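Local coordinates for protein AvrA (Salmonella typhimurium, PDB 6BE0) that probably transfers an acetyl group from acetyl-CoA to serine and threonine side chains of target proteins, and binds inositol hexakisphosphate, at residues Lys102-Met106 with Glu107-Ser111; Glu209-Cys213 with Glu214-Gly218; Phe222-Ser225 with Asp226-Asp229. All coordinates share one frame; numbering follows the deposited sequence.

Contact 1. Residues Lys102-Met106 with Glu107-Ser111; sequences KETRM and EGVES
The methyl group of Thr-104 and the branched side chain of Val-109 meet where the chain folds back over the end of its helix. Thr-104 CG2 lies 3.5 Å from Val-109 CB and 3.7 Å from Val-109 CG1, a small apolar contact that suits two beta-branched residues with methyls close to the backbone. The threonine rotamer (chi1 -59°) divides its two branches: CG2 faces the valine, while OG1, beside the backbone N, bonds back to the carbonyl of Ser-100. On the outer side, Glu-103 and Glu-107 stand one helical turn apart, their OE2 atoms separated by 2.8 Å and their carboxylate planes turned 70° from each other. Two like-charged groups so near each other would be expected to make it harder for both to stay ionised.

The backbone beneath sets these approaches. Glu-107 N donates to Glu-103 O at 3.0 Å, the last ordinary helical bond here. Gly-108 N then bonds to Arg-105 O at 3.2 Å, and Val-109 N makes a weak bond of 3.3 Å to Thr-104 O. A water donates to both Arg-105 O and Val-109 O, tying the turn to the outgoing chain. Gly-108 has phi 90°, where a CB would press on the preceding carbonyl oxygen, so glycine fits naturally. The bonds from Val-109 N and Gly-108 N, with the positive phi at Gly-108, make a Schellman motif, accompanied by the apolar Thr-104/Val-109 pair, which closes helix 94-106 ahead of strand 111-117.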
loop_
_atom_site.group_PDB
_atom_site.type_symbol
_atom_site.label_atom_id
_atom_site.label_comp_id
_atom_site.label_asym_id
_atom_site.label_seq_id
_atom_site.Cartn_x
_atom_site.Cartn_y
_atom_site.Cartn_z
ATOM N N LYS A 102 -19.093 -0.438 -5.580
ATOM C CA LYS A 102 -20.357 -0.218 -6.270
ATOM C C LYS A 102 -20.919 1.159 -5.930
ATOM O O LYS A 102 -21.352 1.890 -6.815
ATOM C CB LYS A 102 -21.373 -1.303 -5.907
ATOM C CG LYS A 102 -22.598 -1.323 -6.810
ATOM C CD LYS A 102 -23.562 -2.432 -6.431
ATOM C CE LYS A 102 -24.793 -2.431 -7.338
ATOM N NZ LYS A 102 -24.571 -3.114 -8.658
ATOM N N GLU A 103 -20.907 1.508 -4.645
ATOM C CA GLU A 103 -21.407 2.806 -4.200
ATOM C C GLU A 103 -20.648 3.945 -4.863
ATOM O O GLU A 103 -21.247 4.883 -5.386
ATOM C CB GLU A 103 -21.299 2.945 -2.677
ATOM C CG GLU A 103 -22.625 2.874 -1.935
ATOM C CD GLU A 103 -23.630 3.893 -2.436
ATOM O OE1 GLU A 103 -24.637 3.482 -3.051
ATOM O OE2 GLU A 103 -23.414 5.103 -2.217
ATOM N N THR A 104 -19.324 3.853 -4.834
ATOM C CA THR A 104 -18.462 4.912 -5.345
ATOM C C THR A 104 -18.715 5.156 -6.831
ATOM O O THR A 104 -18.737 6.301 -7.286
ATOM C CB THR A 104 -16.978 4.569 -5.116
ATOM O OG1 THR A 104 -16.743 4.400 -3.713
ATOM C CG2 THR A 104 -16.072 5.669 -5.643
ATOM N N ARG A 105 -18.910 4.079 -7.581
ATOM C CA ARG A 105 -19.229 4.189 -9.000
ATOM C C ARG A 105 -20.588 4.860 -9.193
ATOM O O ARG A 105 -20.751 5.708 -10.069
ATOM C CB ARG A 105 -19.231 2.809 -9.663
ATOM C CG ARG A 105 -19.427 2.849 -11.172
ATOM C CD ARG A 105 -19.738 1.471 -11.741
ATOM N NE ARG A 105 -20.293 1.559 -13.089
ATOM C CZ ARG A 105 -21.575 1.792 -13.362
ATOM N NH1 ARG A 105 -22.453 1.959 -12.378
ATOM N NH2 ARG A 105 -21.984 1.858 -14.621
ATOM N N MET A 106 -21.555 4.469 -8.369
ATOM C CA MET A 106 -22.915 4.991 -8.460
ATOM C C MET A 106 -22.970 6.495 -8.220
ATOM O O MET A 106 -23.755 7.202 -8.850
ATOM C CB MET A 106 -23.822 4.284 -7.451
ATOM C CG MET A 106 -24.172 2.857 -7.823
ATOM S SD MET A 106 -25.418 2.754 -9.118
ATOM C CE MET A 106 -26.874 3.310 -8.234
ATOM N N GLU A 107 -22.133 6.980 -7.310
ATOM C CA GLU A 107 -22.159 8.385 -6.920
ATOM C C GLU A 107 -21.442 9.282 -7.924
ATOM O O GLU A 107 -21.444 10.503 -7.782
ATOM C CB GLU A 107 -21.536 8.555 -5.536
ATOM C CG GLU A 107 -22.331 7.888 -4.426
ATOM C CD GLU A 107 -21.757 8.162 -3.051
ATOM O OE1 GLU A 107 -20.773 8.926 -2.956
ATOM O OE2 GLU A 107 -22.292 7.615 -2.065
ATOM N N GLY A 108 -20.828 8.674 -8.934
ATOM C CA GLY A 108 -20.191 9.424 -10.001
ATOM C C GLY A 108 -18.734 9.737 -9.728
ATOM O O GLY A 108 -18.084 10.422 -10.520
ATOM N N VAL A 109 -18.218 9.245 -8.605
ATOM C CA VAL A 109 -16.807 9.414 -8.277
ATOM C C VAL A 109 -15.963 8.640 -9.284
ATOM O O VAL A 109 -16.339 7.550 -9.713
ATOM C CB VAL A 109 -16.499 8.941 -6.846
ATOM C CG1 VAL A 109 -15.006 9.045 -6.542
ATOM C CG2 VAL A 109 -17.304 9.754 -5.842
ATOM N N GLU A 110 -14.823 9.216 -9.652
ATOM C CA GLU A 110 -14.000 8.693 -10.738
ATOM C C GLU A 110 -12.602 8.313 -10.265
ATOM O O GLU A 110 -11.811 7.749 -11.021
ATOM C CB GLU A 110 -13.910 9.733 -11.854
ATOM C CG GLU A 110 -15.270 10.153 -12.397
ATOM C CD GLU A 110 -15.166 11.076 -13.593
ATOM O OE1 GLU A 110 -14.030 11.393 -14.009
ATOM O OE2 GLU A 110 -16.224 11.487 -14.118
ATOM N N SER A 111 -12.307 8.626 -9.010
ATOM C CA SER A 111 -10.996 8.371 -8.437
ATOM C C SER A 111 -11.116 8.170 -6.932
ATOM O O SER A 111 -11.522 9.082 -6.208
ATOM C CB SER A 111 -10.043 9.526 -8.748
ATOM O OG SER A 111 -8.802 9.360 -8.086
HETATM O O HOH W 1 -18.525 6.927 -11.163
#

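Contact 2. Residues Glu209-Cys213 with Glu214-Gly218; sequences EDNIC and ERLCG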
loop_
_atom_site.group_PDB
_atom_site.type_symbol
_atom_site.label_atom_id
_atom_site.label_comp_id
_atom_site.label_asym_id
_atom_site.label_seq_id
_atom_site.Cartn_x
_atom_site.Cartn_y
_atom_site.Cartn_z
ATOM N N GLU A 209 -5.145 1.812 -17.737
ATOM C CA GLU A 209 -5.545 1.729 -19.132
ATOM C C GLU A 209 -5.379 0.304 -19.648
ATOM O O GLU A 209 -6.262 -0.233 -20.315
ATOM C CB GLU A 209 -4.721 2.708 -19.969
ATOM C CG GLU A 209 -5.220 2.912 -21.387
ATOM C CD GLU A 209 -4.524 4.069 -22.080
ATOM O OE1 GLU A 209 -3.560 4.614 -21.501
ATOM O OE2 GLU A 209 -4.945 4.436 -23.198
ATOM N N ASP A 210 -4.245 -0.308 -19.322
ATOM C CA ASP A 210 -3.955 -1.671 -19.755
ATOM C C ASP A 210 -4.838 -2.682 -19.028
ATOM O O ASP A 210 -5.136 -3.750 -19.561
ATOM C CB ASP A 210 -2.478 -2.001 -19.526
ATOM C CG ASP A 210 -1.565 -1.342 -20.548
ATOM O OD1 ASP A 210 -2.057 -0.921 -21.618
ATOM O OD2 ASP A 210 -0.348 -1.257 -20.284
ATOM N N ASN A 211 -5.250 -2.348 -17.810
ATOM C CA ASN A 211 -6.186 -3.186 -17.071
ATOM C C ASN A 211 -7.536 -3.220 -17.780
ATOM O O ASN A 211 -8.134 -4.282 -17.958
ATOM C CB ASN A 211 -6.352 -2.677 -15.638
ATOM C CG ASN A 211 -7.243 -3.575 -14.796
ATOM O OD1 ASN A 211 -7.367 -4.771 -15.062
ATOM N ND2 ASN A 211 -7.870 -2.998 -13.776
ATOM N N ILE A 212 -8.001 -2.044 -18.190
ATOM C CA ILE A 212 -9.271 -1.909 -18.894
ATOM C C ILE A 212 -9.228 -2.593 -20.255
ATOM O O ILE A 212 -10.175 -3.277 -20.643
ATOM C CB ILE A 212 -9.645 -0.423 -19.082
ATOM C CG1 ILE A 212 -10.023 0.191 -17.734
ATOM C CG2 ILE A 212 -10.805 -0.271 -20.058
ATOM C CD1 ILE A 212 -10.236 1.689 -17.774
ATOM N N CYS A 213 -8.130 -2.404 -20.977
ATOM C CA CYS A 213 -7.984 -2.977 -22.308
ATOM C C CYS A 213 -7.560 -4.440 -22.233
ATOM O O CYS A 213 -7.364 -5.090 -23.262
ATOM C CB CYS A 213 -6.968 -2.174 -23.123
ATOM S SG CYS A 213 -7.467 -0.459 -23.434
ATOM N N GLU A 214 -7.427 -4.947 -21.010
ATOM C CA GLU A 214 -7.057 -6.338 -20.775
ATOM C C GLU A 214 -5.715 -6.660 -21.427
ATOM O O GLU A 214 -5.578 -7.663 -22.128
ATOM C CB GLU A 214 -8.152 -7.274 -21.296
ATOM C CG GLU A 214 -9.553 -6.884 -20.837
ATOM C CD GLU A 214 -10.603 -7.917 -21.208
ATOM O OE1 GLU A 214 -10.509 -9.060 -20.716
ATOM O OE2 GLU A 214 -11.519 -7.584 -21.992
ATOM N N ARG A 215 -4.735 -5.792 -21.187
ATOM C CA ARG A 215 -3.376 -5.974 -21.691
ATOM C C ARG A 215 -2.372 -5.999 -20.545
ATOM O O ARG A 215 -1.167 -5.871 -20.763
ATOM C CB ARG A 215 -3.005 -4.854 -22.664
ATOM C CG ARG A 215 -3.976 -4.656 -23.813
ATOM C CD ARG A 215 -3.425 -3.637 -24.800
ATOM N NE ARG A 215 -3.144 -2.351 -24.156
ATOM C CZ ARG A 215 -3.861 -1.240 -24.317
ATOM N NH1 ARG A 215 -4.922 -1.215 -25.115
ATOM N NH2 ARG A 215 -3.505 -0.135 -23.676
ATOM N N LEU A 216 -2.874 -6.164 -19.325
ATOM C CA LEU A 216 -2.038 -6.069 -18.135
ATOM C C LEU A 216 -1.559 -7.440 -17.672
ATOM O O LEU A 216 -0.364 -7.732 -17.704
ATOM C CB LEU A 216 -2.806 -5.375 -17.009
ATOM C CG LEU A 216 -2.035 -5.100 -15.718
ATOM C CD1 LEU A 216 -0.851 -4.176 -15.968
ATOM C CD2 LEU A 216 -2.969 -4.506 -14.678
ATOM N N CYS A 217 -2.501 -8.276 -17.245
ATOM C CA CYS A 217 -2.178 -9.594 -16.713
ATOM C C CYS A 217 -2.236 -10.660 -17.801
ATOM O O CYS A 217 -1.370 -11.532 -17.876
ATOM C CB CYS A 217 -3.135 -9.955 -15.575
ATOM S SG CYS A 217 -3.060 -8.831 -14.163
ATOM N N GLY A 218 -3.259 -10.581 -18.645
ATOM C CA GLY A 218 -3.457 -11.565 -19.691
ATOM C C GLY A 218 -3.689 -12.950 -19.122
ATOM O O GLY A 218 -4.550 -13.143 -18.263
#
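Arg-215 folds back over the end of the helix it follows and reaches Asp-210 and Cys-213. Its CB stands 3.9 Å from Asp-210 O, and CG passes 3.5 Å from Cys-213 O. A bend at chi3 (-57°) then turns the extended chain so that NE comes within 3.1 Å of Asp-210 OD1, a weak hydrogen bond. From CZ the two terminal nitrogens part. NH2 makes the stronger half of the salt bridge, 2.6 Å from the same OD1, which it meets nearly along the C-O axis; the planes of carboxylate and guanidinium stand 79° apart, so one oxygen takes both donors instead of the two groups pairing flat. NH1 lies beside Cys-213, whose CB sits over one guanidinium face, offset toward the rim, at a separation too short to be taken literally.

The side chain can do this because its backbone belongs to a Schellman motif that ends helix 205-212. Glu-214 takes the positive phi, a position more often filled by glycine, and its N makes a weak bond to Asn-211 O. Arg-215 N bonds to Asp-210 O at 2.6 Å and an almost straight 171°.

Aspartate suits its place because it carries two oxygens on a short side chain: while OD1 takes the arginine, OD2 bonds to Tyr-231 OH, which holds the carboxylate in position. Next along the chain, Leu-216 turns inward, its CD2 4.0 Å from Asn-211 CB, and packs on Ala-173 of strand 170-176. Beyond CB the amide of Asn-211 carries on to the sheet, where ND2 donates to Ser-138 OG.

Contact 3. Residues Phe222-Ser225 with Asp226-Asp229; sequences FLPS and DKAD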
loop_
_atom_site.group_PDB
_atom_site.type_symbol
_atom_site.label_atom_id
_atom_site.label_comp_id
_atom_site.label_asym_id
_atom_site.label_seq_id
_atom_site.Cartn_x
_atom_site.Cartn_y
_atom_site.Cartn_z
ATOM N N PHE A 222 -2.478 -12.955 -11.651
ATOM C CA PHE A 222 -2.163 -11.629 -11.132
ATOM C C PHE A 222 -0.910 -11.094 -11.812
ATOM O O PHE A 222 -0.260 -11.806 -12.576
ATOM C CB PHE A 222 -1.966 -11.673 -9.615
ATOM C CG PHE A 222 -0.802 -12.513 -9.175
ATOM C CD1 PHE A 222 0.445 -11.945 -8.980
ATOM C CD2 PHE A 222 -0.957 -13.869 -8.949
ATOM C CE1 PHE A 222 1.518 -12.717 -8.572
ATOM C CE2 PHE A 222 0.111 -14.645 -8.541
ATOM C CZ PHE A 222 1.350 -14.067 -8.352
ATOM N N LEU A 223 -0.575 -9.840 -11.530
ATOM C CA LEU A 223 0.598 -9.209 -12.118
ATOM C C LEU A 223 1.817 -9.413 -11.217
ATOM O O LEU A 223 1.833 -8.926 -10.088
ATOM C CB LEU A 223 0.346 -7.718 -12.338
ATOM C CG LEU A 223 1.381 -6.991 -13.199
ATOM C CD1 LEU A 223 1.190 -7.337 -14.668
ATOM C CD2 LEU A 223 1.305 -5.489 -12.979
ATOM N N PRO A 224 2.842 -10.133 -11.707
ATOM C CA PRO A 224 4.019 -10.349 -10.859
ATOM C C PRO A 224 4.824 -9.068 -10.665
ATOM O O PRO A 224 4.599 -8.091 -11.382
ATOM C CB PRO A 224 4.819 -11.399 -11.631
ATOM C CG PRO A 224 4.442 -11.184 -13.048
ATOM C CD PRO A 224 3.002 -10.756 -13.033
ATOM N N SER A 225 5.750 -9.080 -9.711
ATOM C CA SER A 225 6.465 -7.870 -9.316
ATOM C C SER A 225 7.333 -7.290 -10.432
ATOM O O SER A 225 7.377 -6.073 -10.613
ATOM C CB SER A 225 7.332 -8.152 -8.087
ATOM O OG SER A 225 8.297 -9.151 -8.361
ATOM N N ASP A 226 8.022 -8.151 -11.174
ATOM C CA ASP A 226 8.915 -7.682 -12.231
ATOM C C ASP A 226 8.134 -6.931 -13.309
ATOM O O ASP A 226 8.642 -5.985 -13.910
ATOM C CB ASP A 226 9.688 -8.849 -12.851
ATOM C CG ASP A 226 8.778 -9.908 -13.434
ATOM O OD1 ASP A 226 7.779 -10.266 -12.774
ATOM O OD2 ASP A 226 9.057 -10.380 -14.555
ATOM N N LYS A 227 6.897 -7.354 -13.544
ATOM C CA LYS A 227 6.024 -6.666 -14.488
ATOM C C LYS A 227 5.543 -5.342 -13.904
ATOM O O LYS A 227 5.399 -4.349 -14.618
ATOM C CB LYS A 227 4.827 -7.547 -14.853
ATOM C CG LYS A 227 5.194 -8.834 -15.573
ATOM C CD LYS A 227 5.548 -8.590 -17.034
ATOM C CE LYS A 227 4.313 -8.331 -17.888
ATOM N NZ LYS A 227 3.391 -9.503 -17.915
ATOM N N ALA A 228 5.296 -5.335 -12.597
ATOM C CA ALA A 228 4.806 -4.143 -11.914
ATOM C C ALA A 228 5.855 -3.036 -11.912
ATOM O O ALA A 228 5.518 -1.854 -11.958
ATOM C CB ALA A 228 4.393 -4.483 -10.490
ATOM N N ASP A 229 7.127 -3.422 -11.861
ATOM C CA ASP A 229 8.222 -2.456 -11.839
ATOM C C ASP A 229 8.260 -1.613 -13.113
ATOM O O ASP A 229 8.750 -0.484 -13.101
ATOM C CB ASP A 229 9.565 -3.168 -11.649
ATOM C CG ASP A 229 9.710 -3.793 -10.269
ATOM O OD1 ASP A 229 8.942 -3.422 -9.357
ATOM O OD2 ASP A 229 10.601 -4.651 -10.095
#
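Apolar contacts join Leu-223 and Pro-224 to the turn of helix that follows them. Leu-223 CD1 meets Lys-227 CB at 3.6 Å, the two side chains at about a right angle, while its CD2 lies 4.1 Å from Ala-228 CB, whose small size lets the leucine come close. The Pro-224 ring runs alongside the lysine, CG to CG at 3.5 Å; with CG beside the backbone N (chi1 -63°), the lysine presents its methylene to the ring.

Backbone hydrogen bonds start the helix. Pro-224, at the N-cap, gives its carbonyl oxygen to Ala-228 N at 3.1 Å and weakly to Lys-227 N. Asp-229 N follows with a bond of 2.9 Å to Ser-225 O. Proline suits this position because its ring restricts phi, and Ser-225 N, in the first turn, finds an acceptor in Glu-176 OE1.

Among the charged groups, Asp-226 lies near the N-terminal end, where nearby backbone N-H groups may mildly favour a negative charge. Asp-229 OD1 accepts from Tyr-237 OH and forms a salt bridge with Arg-245, which implies that this short helix is fastened by charge to helix 243-252, whose start contributes to the coenzyme A pocket.

In the fold
The three contacts follow one another along the chain, each at a helix end. Contact 1 closes helix 94-106 before strand 111-117, contact 2 closes helix 205-212, and contact 3 opens helix 225-228. Centres of contacts 1 and 2 lie about 21 Å apart and those of 1 and 3 about 27 Å, without touching. Contacts 2 and 3 are neighbours, about 13 Å between centres, and touch where Leu-216 and Cys-217 pack on Leu-223; both also pack against strand 170-176, at one edge of the five-stranded mixed sheet. Contact 1 instead borders the sheet at strands 111-117 and 125-133. Of the three, contact 3 approaches the coenzyme A site, whereas contacts 1 and 2 shape turns away from the ligands.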